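Local coordinates for SnoK (Streptomyces nogalater, PDB 5EPA), which is a non-heme iron, 2-oxoglutarate-dependent carbocyclase of nogalamycin biosynthesis, probably sharing the iron and co-substrate chemistry of the PhyH dioxygenase family, at residues G18-A22 with E23-K27; S101-A104 with L105-G109; E180-T183 with S184-E187. All coordinates share one frame; numbering follows the deposited sequence.

Contact 1 of 3, residues G18-A22 with E23-K27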
# COMPACT_ATOMS: atom_id res chain seq x y z
N GLY A 18 -2.33 5.97 -24.01
CA GLY A 18 -1.20 5.03 -23.90
C GLY A 18 -0.63 4.62 -22.52
O GLY A 18 -0.84 5.30 -21.52
N PRO A 19 0.10 3.50 -22.46
CA PRO A 19 0.62 3.03 -21.17
C PRO A 19 1.65 3.97 -20.54
O PRO A 19 2.41 4.61 -21.24
CB PRO A 19 1.32 1.70 -21.51
CG PRO A 19 0.97 1.40 -22.93
CD PRO A 19 0.56 2.68 -23.58
N THR A 20 1.65 4.06 -19.22
CA THR A 20 2.74 4.73 -18.52
C THR A 20 3.79 3.69 -18.10
O THR A 20 3.46 2.66 -17.51
CB THR A 20 2.28 5.49 -17.28
OG1 THR A 20 1.14 6.30 -17.60
CG2 THR A 20 3.39 6.38 -16.78
N THR A 21 5.04 3.98 -18.40
CA THR A 21 6.15 3.08 -18.13
C THR A 21 7.16 3.81 -17.25
O THR A 21 7.10 5.04 -17.12
CB THR A 21 6.89 2.68 -19.42
OG1 THR A 21 7.42 3.87 -20.03
CG2 THR A 21 5.98 1.97 -20.41
N ALA A 22 8.14 3.08 -16.73
CA ALA A 22 9.21 3.72 -15.97
C ALA A 22 10.00 4.71 -16.82
O ALA A 22 10.49 5.71 -16.33
CB ALA A 22 10.16 2.68 -15.42
N GLU A 23 10.13 4.41 -18.10
CA GLU A 23 10.93 5.22 -19.01
C GLU A 23 10.22 6.53 -19.36
O GLU A 23 10.87 7.55 -19.51
CB GLU A 23 11.24 4.42 -20.31
CG GLU A 23 12.23 5.09 -21.26
CD GLU A 23 11.56 6.01 -22.33
OE1 GLU A 23 10.34 5.90 -22.65
OE2 GLU A 23 12.27 6.89 -22.86
N ASN A 24 8.91 6.49 -19.57
CA ASN A 24 8.18 7.68 -20.08
C ASN A 24 7.50 8.48 -18.97
O ASN A 24 6.83 9.46 -19.21
CB ASN A 24 7.18 7.29 -21.22
CG ASN A 24 5.94 6.56 -20.71
OD1 ASN A 24 5.57 6.62 -19.54
ND2 ASN A 24 5.29 5.85 -21.60
N LEU A 25 7.62 7.99 -17.74
CA LEU A 25 7.10 8.71 -16.58
C LEU A 25 7.58 10.16 -16.58
O LEU A 25 8.78 10.42 -16.72
CB LEU A 25 7.56 7.99 -15.32
CG LEU A 25 7.16 8.63 -13.97
CD1 LEU A 25 5.72 8.33 -13.61
CD2 LEU A 25 8.09 8.11 -12.88
N SER A 26 6.66 11.10 -16.44
CA SER A 26 7.04 12.51 -16.54
C SER A 26 7.71 13.00 -15.27
O SER A 26 7.39 12.58 -14.18
CB SER A 26 5.83 13.40 -16.87
OG SER A 26 4.80 13.28 -15.87
N LYS A 27 8.61 13.95 -15.44
CA LYS A 27 9.14 14.72 -14.35
C LYS A 27 8.07 15.38 -13.50
O LYS A 27 8.25 15.52 -12.30
CB LYS A 27 10.01 15.82 -14.95
CG LYS A 27 11.36 15.26 -15.34
CD LYS A 27 12.31 16.30 -15.90
CE LYS A 27 13.53 15.59 -16.51
NZ LYS A 27 13.21 14.66 -17.65
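T21 and N24 grip each other twice across a single tight turn, each side chain serving the other's backbone. T21 OG1 accepts the backbone N of N24 at 3.0 Å. A chi1 of 61° sets this hydroxyl between its own N and carbonyl carbon, from where it faces the oncoming N-H. In return N24 OD1 takes the backbone N of T21 at 2.9 Å; the bond is nearly straight at the hydrogen (175°), though the donor stands above the amide's carbonyl plane. The bonding pattern is that of a capping box, though no regular helix follows directly; helix 27-36 starts just beyond. Threonine and asparagine suit it as short side chains whose oxygens reach a nearby N-H. With an alanine here in place of T21, the N-H of N24 would probably be left with its weak 3.4 Å bond to T21 O, and the turn would be less firmly closed. On the solvent side N24 ND2 still makes a hydrogen bond to P19 O (3.2 Å), which lies close to the plane of the N24 amide, but exposed E23 touches mainly through CB. Inward, L25 is buried, its apolar side chain resting on I41 and I103, and A22 O receives R106 NH1.

Contact 2 of 3, residues S101-A104 with L105-G109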
# COMPACT_ATOMS: atom_id res chain seq x y z
N SER A 101 7.67 -1.44 -10.54
CA SER A 101 8.77 -1.34 -9.59
C SER A 101 9.75 -0.30 -10.08
O SER A 101 10.35 0.42 -9.30
CB SER A 101 9.47 -2.71 -9.34
OG SER A 101 10.10 -3.19 -10.50
N GLY A 102 9.91 -0.19 -11.39
CA GLY A 102 10.78 0.86 -11.94
C GLY A 102 10.24 2.29 -11.69
O GLY A 102 11.01 3.23 -11.45
N ILE A 103 8.92 2.45 -11.76
CA ILE A 103 8.30 3.72 -11.44
C ILE A 103 8.49 4.02 -9.96
O ILE A 103 8.82 5.13 -9.60
CB ILE A 103 6.79 3.73 -11.81
CG1 ILE A 103 6.63 3.80 -13.33
CG2 ILE A 103 6.07 4.92 -11.17
CD1 ILE A 103 5.26 3.41 -13.81
N ALA A 104 8.30 3.02 -9.12
CA ALA A 104 8.50 3.18 -7.67
C ALA A 104 9.89 3.68 -7.34
O ALA A 104 10.06 4.59 -6.55
CB ALA A 104 8.29 1.86 -6.95
N LEU A 105 10.85 3.13 -8.04
CA LEU A 105 12.23 3.53 -7.89
C LEU A 105 12.46 5.00 -8.27
O LEU A 105 13.19 5.73 -7.59
CB LEU A 105 13.12 2.60 -8.73
CG LEU A 105 14.59 2.52 -8.42
CD1 LEU A 105 14.82 2.13 -6.96
CD2 LEU A 105 15.25 1.48 -9.33
N ARG A 106 11.87 5.43 -9.37
CA ARG A 106 12.02 6.82 -9.81
C ARG A 106 11.33 7.78 -8.84
O ARG A 106 11.84 8.84 -8.53
CB ARG A 106 11.50 7.00 -11.24
CG ARG A 106 12.47 6.44 -12.27
CD ARG A 106 12.27 6.93 -13.70
NE ARG A 106 12.15 8.38 -13.77
CZ ARG A 106 11.68 9.07 -14.82
NH1 ARG A 106 11.25 8.45 -15.91
NH2 ARG A 106 11.63 10.40 -14.76
N LEU A 107 10.18 7.38 -8.33
CA LEU A 107 9.45 8.21 -7.41
C LEU A 107 10.22 8.34 -6.09
O LEU A 107 10.36 9.45 -5.55
CB LEU A 107 8.07 7.62 -7.16
CG LEU A 107 7.09 7.65 -8.35
CD1 LEU A 107 5.78 6.99 -7.98
CD2 LEU A 107 6.79 9.07 -8.84
N ALA A 108 10.77 7.22 -5.60
CA ALA A 108 11.44 7.19 -4.31
C ALA A 108 12.74 7.92 -4.33
O ALA A 108 13.15 8.51 -3.35
CB ALA A 108 11.68 5.77 -3.89
N GLY A 109 13.44 7.84 -5.44
CA GLY A 109 14.76 8.48 -5.59
C GLY A 109 15.85 7.80 -4.80
O GLY A 109 16.93 8.36 -4.62
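The last turns of helix 98-108 bring I103 and L107 together on one face, one helical turn apart. Their side chains lie side by side and point the same way, with I103 CG2 resting against L107 CD1 at 3.8 Å. In L107, CG stands anti to the carbonyl carbon (chi1 -67°), which keeps it close over the preceding turn, 3.3 Å from I103 O. That same oxygen takes the backbone N of L107 at 2.9 Å. The other rungs are regular too: L105 N to S101 O, R106 N to G102 O, and A108 N to A104 O at 2.9 Å. A108 CB lies 3.3 Å from A104 O; a methyl fits so close to the backbone of the preceding turn.

Each residue type follows its side of the helix. I103, A104 and L107 are buried, and all three meet F215 of strand 213-217; the small A104 also touches Y240. L107 turns further to V30 and Y33 of helix 27-36. On another side, the long chain of R106 leads away from the turn, and its guanidinium group serves the N-terminal loop. G109 ends the helix with a positive phi of 72°, a backbone shape glycine adopts easily, while its N still bonds L105 O at 3.0 Å. The side chain of L107 is about 9 Å from that of H216, which binds 2-oxoglutarate. A helix laid with its apolar face on the larger sheet in this way is typical of the double-stranded beta-helix fold of 2-oxoglutarate-dependent oxygenases.

Contact 3 of 3, residues E180-T183 with S184-E187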
# COMPACT_ATOMS: atom_id res chain seq x y z
N GLU A 180 4.63 7.56 14.20
CA GLU A 180 5.84 6.72 13.88
C GLU A 180 5.81 5.20 14.02
O GLU A 180 6.27 4.52 13.11
CB GLU A 180 7.11 7.08 14.67
CG GLU A 180 7.64 8.49 14.37
CD GLU A 180 9.17 8.59 14.45
OE1 GLU A 180 9.86 7.58 14.76
OE2 GLU A 180 9.68 9.71 14.20
N HIS A 181 5.44 4.69 15.20
CA HIS A 181 5.59 3.29 15.44
C HIS A 181 4.74 2.78 16.55
O HIS A 181 4.79 3.34 17.64
CB HIS A 181 7.03 2.91 15.72
CG HIS A 181 7.25 1.42 15.70
ND1 HIS A 181 7.20 0.67 14.53
CD2 HIS A 181 7.54 0.54 16.69
CE1 HIS A 181 7.45 -0.59 14.81
NE2 HIS A 181 7.66 -0.70 16.11
N MET A 182 4.00 1.71 16.29
CA MET A 182 3.29 0.99 17.34
C MET A 182 4.00 -0.30 17.72
O MET A 182 4.15 -1.19 16.88
CB MET A 182 1.87 0.68 16.91
CG MET A 182 0.94 1.91 16.95
SD MET A 182 -0.80 1.50 16.77
CE MET A 182 -0.75 0.22 15.51
N THR A 183 4.44 -0.41 18.96
CA THR A 183 4.98 -1.66 19.44
C THR A 183 3.84 -2.65 19.75
O THR A 183 3.98 -3.85 19.53
CB THR A 183 5.84 -1.41 20.67
OG1 THR A 183 6.92 -0.58 20.28
CG2 THR A 183 6.40 -2.72 21.25
N SER A 184 2.74 -2.13 20.30
CA SER A 184 1.54 -2.91 20.55
C SER A 184 0.31 -2.06 20.31
O SER A 184 0.42 -0.83 20.27
CB SER A 184 1.52 -3.46 21.96
OG SER A 184 1.47 -2.47 22.93
N PHE A 185 -0.86 -2.69 20.18
CA PHE A 185 -2.08 -1.97 19.80
C PHE A 185 -2.60 -1.00 20.86
O PHE A 185 -3.31 -0.09 20.55
CB PHE A 185 -3.18 -2.92 19.32
CG PHE A 185 -2.95 -3.46 17.94
CD1 PHE A 185 -3.03 -2.62 16.85
CD2 PHE A 185 -2.64 -4.82 17.72
CE1 PHE A 185 -2.82 -3.11 15.56
CE2 PHE A 185 -2.42 -5.32 16.44
CZ PHE A 185 -2.52 -4.47 15.36
N ALA A 186 -2.20 -1.18 22.11
CA ALA A 186 -2.52 -0.22 23.14
C ALA A 186 -1.99 1.20 22.85
O ALA A 186 -2.44 2.15 23.49
CB ALA A 186 -1.97 -0.68 24.46
N GLU A 187 -1.03 1.33 21.94
CA GLU A 187 -0.45 2.60 21.58
C GLU A 187 -1.30 3.38 20.56
O GLU A 187 -0.96 4.52 20.23
CB GLU A 187 0.96 2.45 21.04
CG GLU A 187 2.00 2.22 22.12
CD GLU A 187 3.37 1.82 21.55
OE1 GLU A 187 3.79 2.32 20.50
OE2 GLU A 187 4.04 0.97 22.16
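E187 OE1 receives the backbone N of T183 at 3.2 Å, a carboxylate reaching back four residues to close the turn. The bond is fairly straight at the hydrogen (162°), but the N-H arrives from above the carboxylate plane, 51° out of it. The same OE1 lies 3.2 Å from H181 O, and since both are acceptors this approach earns nothing; it may somewhat raise the affinity of the glutamate for a proton. The other oxygen, OE2, sits 3.3 Å from T183 CB. Glutamate fits because its chain runs extended beyond CG and can span the turn, whereas T183 is exposed and it is its backbone N-H that the glutamate uses. S184 O takes the backbone N of E187 at 3.1 Å, winding residues 185-187 into a short 3-10 segment, and this brings the glutamate round to face T183.

Apolar packing lines the inner side. M182 and E187 run antiparallel alongside one another, CG of the methionine 4.1 Å from CB of the glutamate. Farther along, the flexible M182 chain bends at chi3 (-40°) and carries its CE to the F185 ring, 3.9 Å from CD1, the two side chains crossing obliquely. M182 is buried where F185 is exposed, so the methionine joins the turn to the protein body.

There it also meets T137 and V251, with backbone hydrogen bonds to both, and H181 NE2 bonds to P249 O. The turn lies in the long loop between strand 164-166 and helix 191-194, held against the loops that follow strands 130-133 and 246-247.

Contacts 1 and 2 touch and hold neighbouring elements: the arginine of the helix and the isoleucine near it meet the N-terminal turn, so the two contacts share one interface. Contact 3 stands apart, its centre about 38 Å from that of contact 1 and on the opposite side of the chain's centre. Contact 2 is the most inward, a backbone ladder with an apolar face against the larger sheet. Contact 1 lies at the surface and relies on paired side-chain-to-backbone bonds. Contact 3, partly buried, mixes one carboxylate bond with methionine packing; the side chain of M182 is about 11 Å from the bound iron ion.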